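Local coordinates for E3 ubiquitin-protein ligase HERC2 (Homo sapiens, PDB 4L1M) that acts as an E3 ubiquitin ligase, probably passing ubiquitin to target proteins through its HECT domain, and is represented here by its first RCC1-like beta-propeller domain, at residues R179-R184 / S190-I195; G106-A111 / G127-G132; M197-L202 / K248-I253; A166-T169 / E173-T176; T219-E224 / W229-G234. All coordinates share one frame; numbering follows the deposited sequence.

Contact 1. Residues R179-R184 / S190-I195; sequences RGNYGR and SEDEAI
D192 holds the R179-G180 corner with both oxygens of its carboxylate, each serving a different donor. OD1 accepts the backbone N of G180 at 2.8 Å, on the anti side of the carboxylate and somewhat out of its plane. OD2 lies 3.0 Å from R179 NH1; this is a salt bridge, but its hydrogen-bond component is weak, with an N-H...O angle of 129°. The guanidinium and carboxylate planes stand 73° apart, so the charges attract without the flat, two-pronged pairing of which the groups are capable. A bend at chi2 (-77°) folds the arginine chain over the acid and sets R179 CD 3.6 Å from D192 OD2.

The backbones also come close, the CA atoms of G180 and D192 being 4.4 Å apart. G180 O takes the turn bond from G183 N and, in addition, a CA-H...O contact from S190 CA at 3.2 Å. N181 O is gripped side-on by R184, through NE at 2.9 Å and more loosely through NH1. S190 OG finds its partner outside this loop, in K248 NZ.

Both segments belong to the long excursion between strands 174-178 and 196-198 of one propeller blade. Because one aspartate receives a neutral N-H and a positive charge together, its ionised form is probably favoured, and the loop is pinned to itself by polar rather than apolar forces.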
# COMPACT_ATOMS: atom_id res chain seq x y z
N ARG A 179 11.23 -2.22 12.68
CA ARG A 179 11.41 -1.16 13.70
C ARG A 179 10.19 -1.05 14.56
O ARG A 179 9.08 -1.23 14.10
CB ARG A 179 11.70 0.17 13.05
CG ARG A 179 13.06 0.27 12.40
CD ARG A 179 14.15 0.47 13.43
NE ARG A 179 15.46 0.77 12.80
CZ ARG A 179 16.63 0.83 13.46
NH1 ARG A 179 16.69 0.60 14.77
NH2 ARG A 179 17.74 1.11 12.82
N GLY A 180 10.41 -0.75 15.83
CA GLY A 180 9.33 -0.77 16.82
C GLY A 180 8.93 0.59 17.36
O GLY A 180 7.99 0.69 18.13
N ASN A 181 9.64 1.63 16.93
CA ASN A 181 9.45 2.98 17.46
C ASN A 181 7.98 3.38 17.47
O ASN A 181 7.26 3.15 16.49
CB ASN A 181 10.21 4.00 16.62
CG ASN A 181 11.63 3.58 16.37
OD1 ASN A 181 11.92 2.84 15.42
ND2 ASN A 181 12.53 4.04 17.22
N TYR A 182 7.56 3.97 18.58
CA TYR A 182 6.19 4.43 18.80
C TYR A 182 5.14 3.34 18.74
O TYR A 182 3.95 3.61 18.58
CB TYR A 182 5.85 5.58 17.84
CG TYR A 182 6.74 6.77 18.00
CD1 TYR A 182 6.64 7.57 19.14
CD2 TYR A 182 7.68 7.11 17.03
CE1 TYR A 182 7.47 8.67 19.32
CE2 TYR A 182 8.52 8.20 17.20
CZ TYR A 182 8.41 8.98 18.36
OH TYR A 182 9.20 10.08 18.55
N GLY A 183 5.57 2.09 18.88
CA GLY A 183 4.63 0.97 18.99
C GLY A 183 3.99 0.53 17.71
O GLY A 183 2.96 -0.13 17.73
N ARG A 184 4.61 0.84 16.58
CA ARG A 184 4.04 0.51 15.27
C ARG A 184 3.84 -0.98 15.04
O ARG A 184 3.04 -1.37 14.20
CB ARG A 184 4.92 1.09 14.13
CG ARG A 184 6.27 0.40 13.94
CD ARG A 184 7.20 1.23 13.05
NE ARG A 184 7.44 2.52 13.67
CZ ARG A 184 7.98 3.58 13.08
NH1 ARG A 184 8.10 4.69 13.75
NH2 ARG A 184 8.39 3.54 11.85
N SER A 190 8.15 -0.57 22.30
CA SER A 190 8.81 0.05 21.16
C SER A 190 9.96 -0.79 20.64
O SER A 190 10.78 -0.30 19.86
CB SER A 190 9.35 1.43 21.56
OG SER A 190 8.30 2.38 21.63
N GLU A 191 10.03 -2.06 21.06
CA GLU A 191 11.17 -2.93 20.73
C GLU A 191 11.15 -3.35 19.29
O GLU A 191 10.10 -3.73 18.76
CB GLU A 191 11.16 -4.18 21.62
CG GLU A 191 11.22 -3.86 23.12
CD GLU A 191 10.94 -5.05 24.01
OE1 GLU A 191 10.49 -6.09 23.49
OE2 GLU A 191 11.18 -4.94 25.24
N ASP A 192 12.30 -3.26 18.63
CA ASP A 192 12.46 -3.79 17.28
C ASP A 192 12.27 -5.30 17.28
O ASP A 192 12.48 -5.93 18.30
CB ASP A 192 13.86 -3.46 16.74
CG ASP A 192 14.05 -1.97 16.47
OD1 ASP A 192 13.07 -1.20 16.55
OD2 ASP A 192 15.20 -1.59 16.15
N GLU A 193 11.88 -5.89 16.16
CA GLU A 193 11.81 -7.36 16.04
C GLU A 193 12.29 -7.80 14.67
O GLU A 193 11.75 -7.38 13.64
CB GLU A 193 10.40 -7.90 16.32
CG GLU A 193 9.96 -7.83 17.79
CD GLU A 193 10.89 -8.60 18.75
OE1 GLU A 193 11.53 -9.62 18.35
OE2 GLU A 193 10.97 -8.20 19.92
N ALA A 194 13.29 -8.66 14.65
CA ALA A 194 13.91 -9.16 13.43
C ALA A 194 13.28 -10.49 12.92
O ALA A 194 13.73 -11.05 11.92
CB ALA A 194 15.40 -9.37 13.67
N ILE A 195 12.30 -10.98 13.67
CA ILE A 195 11.61 -12.22 13.39
C ILE A 195 10.11 -11.88 13.48
O ILE A 195 9.71 -11.15 14.38
CB ILE A 195 11.98 -13.29 14.45
CG1 ILE A 195 13.38 -13.85 14.19
CG2 ILE A 195 10.96 -14.42 14.52
CD1 ILE A 195 13.52 -14.69 12.93

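Contact 2. Residues G106-A111 / G127-G132; sequences GHHYLA and GRLGHG. With SO4 (sulfate ion), chain G.
The H108 ring and the aliphatic part of R128 form the main contact, a CH-pi interaction. R128 CD sits 3.7 Å from the ring centroid and 15° off the ring normal, which places it over one face, shifted toward the rim. R128 CG follows across the same ring, 3.8 Å from H108 CD2. A bend at chi3 (72°) then turns the guanidinium away from a flat stack: its plane is 74° from that of the imidazole.

Apolar packing adds one further touch, H108 CB against L129 CD2 at 3.9 Å.

Polar interactions run to partners beyond the pair. S165 OG bonds both H108 NE2 and R128 O, so one hydroxyl ties the two segments together, while R128 NE is held by D125 O and L129 O by S120 OG. Within the loop, G130 N reaches G127 O at 3.0 Å and closes a type I turn.

A sulfate ion, probably from the crystallisation liquor, is bound by the two residues on either side of H108 in sequence. Y109 OH donates to its O4 at 3.1 Å, H107 ND1 makes a weak bond to its O2 at 3.3 Å, and R64 NE also binds it.

H108 stands at the start of strand 108-113, and L110 further along that strand packs on strand 155-160 of the next sheet. The glycine-rich G-R-L-G-H-G sequence, whose first four residues form the turn, is characteristic of RCC1 repeats; here it packs on its own blade and is linked through S165 to the next, in a seven-bladed beta-propeller.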
# COMPACT_ATOMS: atom_id res chain seq x y z
N GLY A 106 9.76 3.58 1.26
CA GLY A 106 10.59 2.45 1.72
C GLY A 106 11.65 1.94 0.75
O GLY A 106 11.68 2.33 -0.42
N HIS A 107 12.49 1.05 1.26
CA HIS A 107 13.66 0.50 0.56
C HIS A 107 13.76 -1.01 0.80
O HIS A 107 14.87 -1.56 0.86
CB HIS A 107 14.98 1.18 1.05
CG HIS A 107 14.97 2.67 0.89
ND1 HIS A 107 15.57 3.29 -0.19
CD2 HIS A 107 14.39 3.64 1.62
CE1 HIS A 107 15.36 4.60 -0.10
NE2 HIS A 107 14.64 4.84 0.98
N HIS A 108 12.63 -1.67 1.02
CA HIS A 108 12.63 -3.10 1.13
C HIS A 108 11.38 -3.65 0.52
O HIS A 108 10.42 -2.93 0.34
CB HIS A 108 12.85 -3.57 2.57
CG HIS A 108 11.64 -3.46 3.45
ND1 HIS A 108 11.09 -2.24 3.80
CD2 HIS A 108 10.92 -4.40 4.10
CE1 HIS A 108 10.07 -2.45 4.62
NE2 HIS A 108 9.95 -3.75 4.81
N TYR A 109 11.42 -4.94 0.18
CA TYR A 109 10.40 -5.55 -0.64
C TYR A 109 10.01 -6.88 -0.02
O TYR A 109 10.86 -7.53 0.60
CB TYR A 109 10.95 -5.76 -2.05
CG TYR A 109 11.72 -4.55 -2.52
CD1 TYR A 109 11.08 -3.50 -3.14
CD2 TYR A 109 13.07 -4.43 -2.26
CE1 TYR A 109 11.76 -2.37 -3.54
CE2 TYR A 109 13.77 -3.31 -2.63
CZ TYR A 109 13.12 -2.27 -3.28
OH TYR A 109 13.85 -1.15 -3.64
N LEU A 110 8.75 -7.25 -0.18
CA LEU A 110 8.28 -8.60 0.10
C LEU A 110 7.63 -9.23 -1.14
O LEU A 110 7.01 -8.53 -1.95
CB LEU A 110 7.22 -8.58 1.18
CG LEU A 110 7.63 -8.01 2.52
CD1 LEU A 110 6.44 -8.13 3.47
CD2 LEU A 110 8.81 -8.75 3.11
N ALA A 111 7.75 -10.54 -1.25
CA ALA A 111 7.09 -11.27 -2.29
C ALA A 111 6.52 -12.55 -1.72
O ALA A 111 7.14 -13.19 -0.88
CB ALA A 111 8.07 -11.58 -3.40
N GLY A 127 15.55 -4.99 11.48
CA GLY A 127 15.08 -6.35 11.36
C GLY A 127 13.89 -6.50 10.44
O GLY A 127 13.23 -7.53 10.46
N ARG A 128 13.65 -5.49 9.61
CA ARG A 128 12.49 -5.47 8.73
C ARG A 128 12.41 -6.65 7.72
O ARG A 128 11.32 -6.93 7.20
CB ARG A 128 12.42 -4.14 7.98
CG ARG A 128 13.50 -3.96 6.91
CD ARG A 128 13.58 -2.54 6.42
NE ARG A 128 14.16 -1.65 7.43
CZ ARG A 128 14.35 -0.35 7.27
NH1 ARG A 128 14.87 0.40 8.25
NH2 ARG A 128 13.99 0.22 6.13
N LEU A 129 13.53 -7.30 7.42
CA LEU A 129 13.51 -8.41 6.47
C LEU A 129 13.04 -9.72 7.11
O LEU A 129 12.71 -10.67 6.38
CB LEU A 129 14.89 -8.60 5.82
CG LEU A 129 15.43 -7.35 5.12
CD1 LEU A 129 16.83 -7.58 4.55
CD2 LEU A 129 14.47 -6.84 4.05
N GLY A 130 13.03 -9.79 8.44
CA GLY A 130 12.47 -10.94 9.14
C GLY A 130 13.35 -12.18 9.28
O GLY A 130 12.86 -13.23 9.65
N HIS A 131 14.65 -12.07 9.03
CA HIS A 131 15.57 -13.22 9.12
C HIS A 131 16.31 -13.33 10.44
O HIS A 131 17.21 -14.13 10.57
CB HIS A 131 16.58 -13.17 7.99
CG HIS A 131 15.96 -13.02 6.65
ND1 HIS A 131 15.11 -13.97 6.12
CD2 HIS A 131 16.03 -12.02 5.74
CE1 HIS A 131 14.69 -13.56 4.93
NE2 HIS A 131 15.24 -12.38 4.68
N GLY A 132 15.92 -12.54 11.44
CA GLY A 132 16.57 -12.61 12.76
C GLY A 132 17.93 -11.94 12.85
O GLY A 132 18.71 -12.25 13.74
S SO4 G . 16.60 1.32 -3.35
O1 SO4 G . 17.05 1.19 -4.76
O2 SO4 G . 17.52 2.25 -2.65
O3 SO4 G . 15.21 1.85 -3.33
O4 SO4 G . 16.59 -0.02 -2.69

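Contact 3. Residues M197-L202 / K248-I253; sequences MLVAGL and KTPKLI. With SO4 (sulfate ion), chain E.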
# COMPACT_ATOMS: atom_id res chain seq x y z
N MET A 197 6.40 -11.56 14.49
CA MET A 197 5.80 -11.78 15.79
C MET A 197 4.30 -11.55 15.76
O MET A 197 3.82 -10.55 15.25
CB MET A 197 6.45 -10.89 16.84
CG MET A 197 6.03 -11.21 18.28
SD MET A 197 7.05 -10.27 19.43
CE MET A 197 5.97 -10.21 20.89
N LEU A 198 3.57 -12.50 16.34
CA LEU A 198 2.13 -12.47 16.42
C LEU A 198 1.65 -11.23 17.12
O LEU A 198 2.16 -10.87 18.17
CB LEU A 198 1.62 -13.69 17.19
CG LEU A 198 0.09 -13.84 17.32
CD1 LEU A 198 -0.55 -14.02 15.95
CD2 LEU A 198 -0.28 -15.00 18.21
N VAL A 199 0.66 -10.55 16.53
CA VAL A 199 -0.01 -9.46 17.22
C VAL A 199 -1.08 -10.07 18.15
O VAL A 199 -2.25 -10.25 17.77
CB VAL A 199 -0.59 -8.42 16.25
CG1 VAL A 199 -1.24 -7.27 17.00
CG2 VAL A 199 0.51 -7.86 15.37
N ALA A 200 -0.69 -10.35 19.39
CA ALA A 200 -1.60 -10.94 20.39
C ALA A 200 -2.93 -10.19 20.59
O ALA A 200 -3.95 -10.80 20.83
CB ALA A 200 -0.89 -11.07 21.74
N GLY A 201 -2.90 -8.87 20.51
CA GLY A 201 -4.10 -8.07 20.75
C GLY A 201 -5.27 -8.35 19.83
O GLY A 201 -6.41 -7.99 20.15
N LEU A 202 -5.01 -8.94 18.67
CA LEU A 202 -6.09 -9.30 17.73
C LEU A 202 -6.36 -10.79 17.68
O LEU A 202 -7.20 -11.22 16.93
CB LEU A 202 -5.76 -8.74 16.33
CG LEU A 202 -5.88 -7.21 16.26
CD1 LEU A 202 -5.15 -6.66 15.04
CD2 LEU A 202 -7.33 -6.76 16.22
N LYS A 248 0.50 1.47 21.76
CA LYS A 248 1.43 0.40 21.42
C LYS A 248 0.79 -0.97 21.21
O LYS A 248 1.48 -1.96 21.00
CB LYS A 248 2.52 0.36 22.47
CG LYS A 248 3.23 1.69 22.52
CD LYS A 248 4.53 1.65 23.27
CE LYS A 248 4.92 3.07 23.65
NZ LYS A 248 6.36 3.13 23.97
N THR A 249 -0.54 -1.03 21.29
CA THR A 249 -1.29 -2.25 21.00
C THR A 249 -2.54 -1.81 20.23
O THR A 249 -2.95 -0.66 20.35
CB THR A 249 -1.72 -2.96 22.28
OG1 THR A 249 -2.53 -2.07 23.03
CG2 THR A 249 -0.52 -3.32 23.12
N PRO A 250 -3.12 -2.72 19.42
CA PRO A 250 -4.28 -2.38 18.59
C PRO A 250 -5.50 -1.89 19.35
O PRO A 250 -5.86 -2.46 20.37
CB PRO A 250 -4.64 -3.72 17.94
CG PRO A 250 -3.40 -4.52 18.00
CD PRO A 250 -2.69 -4.10 19.24
N LYS A 251 -6.12 -0.83 18.84
CA LYS A 251 -7.30 -0.27 19.44
C LYS A 251 -8.33 0.04 18.36
O LYS A 251 -7.98 0.41 17.26
CB LYS A 251 -6.95 0.98 20.24
CG LYS A 251 -6.17 0.70 21.53
CD LYS A 251 -5.92 1.96 22.35
CE LYS A 251 -5.29 1.68 23.72
N LEU A 252 -9.60 -0.09 18.72
CA LEU A 252 -10.70 0.06 17.82
C LEU A 252 -10.89 1.50 17.39
O LEU A 252 -10.76 2.44 18.20
CB LEU A 252 -11.98 -0.39 18.53
CG LEU A 252 -13.25 -0.43 17.68
CD1 LEU A 252 -13.15 -1.50 16.62
CD2 LEU A 252 -14.46 -0.70 18.56
N ILE A 253 -11.23 1.69 16.12
CA ILE A 253 -11.66 2.99 15.66
C ILE A 253 -13.17 3.07 15.78
O ILE A 253 -13.88 2.58 14.92
CB ILE A 253 -11.15 3.28 14.25
CG1 ILE A 253 -9.63 3.20 14.23
CG2 ILE A 253 -11.56 4.68 13.82
CD1 ILE A 253 -9.00 3.42 12.86
S SO4 E . -0.97 0.95 25.07
O1 SO4 E . -2.13 0.64 24.19
O2 SO4 E . -0.48 2.35 24.93
O3 SO4 E . -1.48 0.69 26.44
O4 SO4 E . 0.16 0.02 24.85
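P250 overlaps V199 through the outer corner of its pyrrolidine ring, CG lying 3.6 Å from V199 CG1. That methyl is the one anti to the valine backbone N (chi1 -178°), and the two side chains lie alongside each other, pointing opposite ways. L202 adds its branch obliquely: its CD1 is 4.1 Å from P250 CG, and its CG stands equally far from P250 CB. G201, between them in sequence, brings CA to 4.5 Å from P250 CD. V199, G201 and L202 all meet this one ring by van der Waals contact. The short 3-10 segment 200-202, closed by L202 N to V199 O at 3.2 Å, curls the chain so that V199 and L202 both reach the proline.

In the beta-propeller, the chain just after strand 196-198, the last of one four-stranded blade, meets strand 250-252, the last of the next, across the blade boundary near the rim. V199 also packs on L174 and T176 of its own blade, whereas P250 touches W231 of the other.

Just before the proline, a sulfate, probably from the crystallisation liquor, is bound by T249 OG1, 3.0 Å from its O1, and weakly by K248 N, 3.4 Å from its O2.

Contact 4. Residues A166-T169 / E173-T176; sequences AAIT and ELYT
The Y175 ring has A167 O at its edge, near the ring plane, while T169 CG2 approaches obliquely, 3.9 Å from Y175 CE1. The E173 carboxylate is met from above, Y175 OH donating to E173 OE1 at 2.8 Å from 47° out of its plane. Phenol and acid thus link E173, just ahead of the strand, with Y175 within it.

Strands 166-169 and 174-176 run antiparallel, their axes at 160°, and A167 and Y175 form a hydrogen-bonded pair whose two N-H...O bonds are both 2.9 Å long. T169 N donates to E173 O at 3.0 Å. In return E173 N donates to T169 OG1 at 3.2 Å, since chi1 of 66° sets that hydroxyl between backbone N and carbonyl carbon, facing segment 173-176.

A166, I168, L174 and T176 share the other face. L174 CD1 lies 3.9 Å from I168 CG1 and 4.1 Å from A166 CB, and V207 and V210 of the next blade pack on I168 and L174.

That face is mainly hydrocarbon where the blades meet, and its one hydroxyl, T176 OG1, is satisfied by L185 O. At the turn end a hydroxyl replaces a carbonyl as acceptor, and the phenol probably stabilises the glutamate's negative charge.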
# COMPACT_ATOMS: atom_id res chain seq x y z
N ALA A 166 4.55 -6.55 7.60
CA ALA A 166 3.50 -7.37 8.19
C ALA A 166 3.07 -8.49 7.25
O ALA A 166 3.38 -8.47 6.04
CB ALA A 166 2.31 -6.51 8.57
N ALA A 167 2.36 -9.46 7.82
CA ALA A 167 1.75 -10.48 7.02
C ALA A 167 0.55 -11.09 7.72
O ALA A 167 0.49 -11.12 8.93
CB ALA A 167 2.77 -11.55 6.68
N ILE A 168 -0.39 -11.59 6.94
CA ILE A 168 -1.61 -12.18 7.47
C ILE A 168 -1.68 -13.65 7.01
O ILE A 168 -1.42 -13.95 5.85
CB ILE A 168 -2.85 -11.40 6.97
CG1 ILE A 168 -2.75 -9.93 7.38
CG2 ILE A 168 -4.13 -11.96 7.55
CD1 ILE A 168 -3.77 -9.02 6.71
N THR A 169 -2.06 -14.55 7.92
CA THR A 169 -2.26 -15.95 7.56
C THR A 169 -3.69 -16.21 7.14
O THR A 169 -4.57 -15.36 7.30
CB THR A 169 -1.90 -16.87 8.72
OG1 THR A 169 -2.83 -16.68 9.82
CG2 THR A 169 -0.49 -16.60 9.17
N GLU A 173 -4.40 -14.62 11.62
CA GLU A 173 -3.36 -14.06 12.49
C GLU A 173 -2.58 -12.99 11.76
O GLU A 173 -2.33 -13.10 10.57
CB GLU A 173 -2.38 -15.14 12.95
CG GLU A 173 -2.99 -16.20 13.84
CD GLU A 173 -1.96 -17.23 14.30
OE1 GLU A 173 -0.99 -17.50 13.54
OE2 GLU A 173 -2.14 -17.76 15.42
N LEU A 174 -2.17 -11.96 12.49
CA LEU A 174 -1.37 -10.87 11.96
C LEU A 174 0.01 -10.88 12.62
O LEU A 174 0.11 -10.91 13.83
CB LEU A 174 -2.05 -9.53 12.24
CG LEU A 174 -1.19 -8.32 11.89
CD1 LEU A 174 -0.89 -8.31 10.40
CD2 LEU A 174 -1.87 -7.03 12.30
N TYR A 175 1.06 -10.86 11.79
CA TYR A 175 2.45 -10.86 12.24
C TYR A 175 3.05 -9.56 11.79
O TYR A 175 2.80 -9.14 10.68
CB TYR A 175 3.24 -12.04 11.64
CG TYR A 175 2.84 -13.37 12.25
CD1 TYR A 175 1.73 -14.06 11.80
CD2 TYR A 175 3.56 -13.91 13.30
CE1 TYR A 175 1.35 -15.26 12.37
CE2 TYR A 175 3.19 -15.10 13.89
CZ TYR A 175 2.08 -15.78 13.43
OH TYR A 175 1.71 -16.98 14.02
N THR A 176 3.82 -8.90 12.66
CA THR A 176 4.54 -7.70 12.29
C THR A 176 5.99 -7.84 12.71
O THR A 176 6.31 -8.66 13.58
CB THR A 176 3.97 -6.47 12.97
OG1 THR A 176 3.81 -6.74 14.37
CG2 THR A 176 2.61 -6.10 12.37

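Contact 5. Residues T219-E224 / W229-G234; sequences TLAVTE and WSWGDG
T219 packs tightly against W231, its CB lying 3.8 Å from the centroid of the indole five-membered ring and 23° off the normal, a CH-pi contact over one face. T219 CG2 lies against the CE2-CZ2 side of the six-membered ring, and A221 CB continues the row, 3.9 Å from W231 CH2. The indole reaches back over the partner strand because chi1 (62°) sets its CG between the backbone N and the carbonyl carbon. Beneath it the ladder is regular: T219 N donates to W231 O at 2.8 Å, and A221 and W229 exchange two bonds of 2.9 Å.

Toward the turn the contact opens. W229 is partly exposed, and its ring meets T223 at the edge instead of the face: NE1 donates to T223 OG1 at 3.3 Å, nearly straight (169°) and in the indole plane. That hydroxyl is also bonded to N225 and Q227.

On the buried reverse side, L220 CD2 lies 3.6 Å from S230 CB, with S230 OG held by L239 O. There L220 faces V264 and C266 of the following blade. The two strands are the middle pair of their blade, flanked by 207-212 and 250-252; on the indole side, T219 OG1 reaches Y164 and R184 of the preceding blade.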
# COMPACT_ATOMS: atom_id res chain seq x y z
N THR A 219 -0.24 2.08 12.13
CA THR A 219 -0.55 0.82 11.50
C THR A 219 -2.05 0.65 11.59
O THR A 219 -2.63 0.97 12.61
CB THR A 219 0.18 -0.31 12.24
OG1 THR A 219 1.61 -0.03 12.26
CG2 THR A 219 -0.09 -1.66 11.60
N LEU A 220 -2.69 0.16 10.53
CA LEU A 220 -4.14 -0.03 10.51
C LEU A 220 -4.46 -1.45 10.14
O LEU A 220 -3.72 -2.09 9.39
CB LEU A 220 -4.78 0.87 9.49
CG LEU A 220 -4.44 2.36 9.54
CD1 LEU A 220 -5.04 3.06 8.33
CD2 LEU A 220 -4.95 2.98 10.82
N ALA A 221 -5.57 -1.97 10.65
CA ALA A 221 -5.99 -3.31 10.26
C ALA A 221 -7.49 -3.45 10.27
O ALA A 221 -8.18 -2.67 10.90
CB ALA A 221 -5.37 -4.35 11.18
N VAL A 222 -7.98 -4.46 9.56
CA VAL A 222 -9.40 -4.71 9.46
C VAL A 222 -9.63 -6.16 9.79
O VAL A 222 -8.89 -7.00 9.32
CB VAL A 222 -9.91 -4.45 8.05
CG1 VAL A 222 -11.42 -4.57 8.02
CG2 VAL A 222 -9.51 -3.06 7.56
N THR A 223 -10.66 -6.43 10.60
CA THR A 223 -11.05 -7.79 10.93
C THR A 223 -12.32 -8.17 10.15
O THR A 223 -13.03 -7.29 9.66
CB THR A 223 -11.26 -7.96 12.44
OG1 THR A 223 -12.08 -6.90 12.94
CG2 THR A 223 -9.93 -7.91 13.15
N GLU A 224 -12.61 -9.47 10.04
CA GLU A 224 -13.75 -9.98 9.22
C GLU A 224 -15.10 -9.42 9.62
O GLU A 224 -16.00 -9.33 8.79
CB GLU A 224 -13.78 -11.53 9.20
N TRP A 229 -8.98 -1.20 13.24
CA TRP A 229 -8.04 -1.04 14.36
C TRP A 229 -6.86 -0.17 13.95
O TRP A 229 -6.41 -0.19 12.78
CB TRP A 229 -7.51 -2.40 14.79
CG TRP A 229 -8.61 -3.35 15.06
CD1 TRP A 229 -9.29 -4.11 14.14
CD2 TRP A 229 -9.20 -3.63 16.32
NE1 TRP A 229 -10.26 -4.86 14.76
CE2 TRP A 229 -10.24 -4.57 16.11
CE3 TRP A 229 -8.94 -3.20 17.62
CZ2 TRP A 229 -11.02 -5.07 17.14
CZ3 TRP A 229 -9.71 -3.70 18.65
CH2 TRP A 229 -10.74 -4.63 18.40
N SER A 230 -6.34 0.58 14.91
CA SER A 230 -5.14 1.37 14.69
C SER A 230 -4.25 1.34 15.90
O SER A 230 -4.71 1.19 17.03
CB SER A 230 -5.49 2.81 14.37
OG SER A 230 -6.17 3.41 15.44
N TRP A 231 -2.95 1.51 15.64
CA TRP A 231 -1.97 1.68 16.67
C TRP A 231 -0.70 2.31 16.07
O TRP A 231 -0.61 2.53 14.86
CB TRP A 231 -1.68 0.34 17.34
CG TRP A 231 -1.12 -0.70 16.45
CD1 TRP A 231 0.21 -0.97 16.27
CD2 TRP A 231 -1.84 -1.65 15.62
NE1 TRP A 231 0.36 -2.05 15.39
CE2 TRP A 231 -0.88 -2.46 14.97
CE3 TRP A 231 -3.19 -1.88 15.36
CZ2 TRP A 231 -1.24 -3.50 14.09
CZ3 TRP A 231 -3.55 -2.91 14.48
CH2 TRP A 231 -2.57 -3.70 13.86
N GLY A 232 0.26 2.61 16.94
CA GLY A 232 1.48 3.32 16.57
C GLY A 232 1.45 4.79 16.99
O GLY A 232 0.82 5.18 18.03
N ASP A 233 2.10 5.63 16.18
CA ASP A 233 2.23 7.05 16.52
C ASP A 233 0.93 7.80 16.26
O ASP A 233 0.24 7.55 15.28
CB ASP A 233 3.35 7.68 15.73
CG ASP A 233 3.64 9.08 16.17
OD1 ASP A 233 4.43 9.25 17.13
OD2 ASP A 233 3.04 10.00 15.56
N GLY A 234 0.61 8.73 17.15
CA GLY A 234 -0.68 9.41 17.14
C GLY A 234 -0.70 10.80 16.54
O GLY A 234 -1.77 11.39 16.41

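Overall arrangement
Contacts 4 and 5 are buried and equivalent in kind: each is the central hairpin of a blade, joined by backbone ladders. Contact 3 spans the same two blades at their outer strands, which hydrogen-bond to those hairpins (V199 N to L174 O, K251 O to S230 N), and relies on apolar packing alone. Contact 1 lies within a connecting loop, and contact 2 sets such a loop on a strand; contact 1 is partly exposed and polar, whereas contact 2 is buried, with an arginine chain over a histidine. Contact 1 touches all but contact 4, which it merely adjoins in sequence: A194 O meets G132 N of contact 2, and contacts 3 and 5 are also touched. Contacts 2 and 5 stay about 12 Å apart at their nearest atoms.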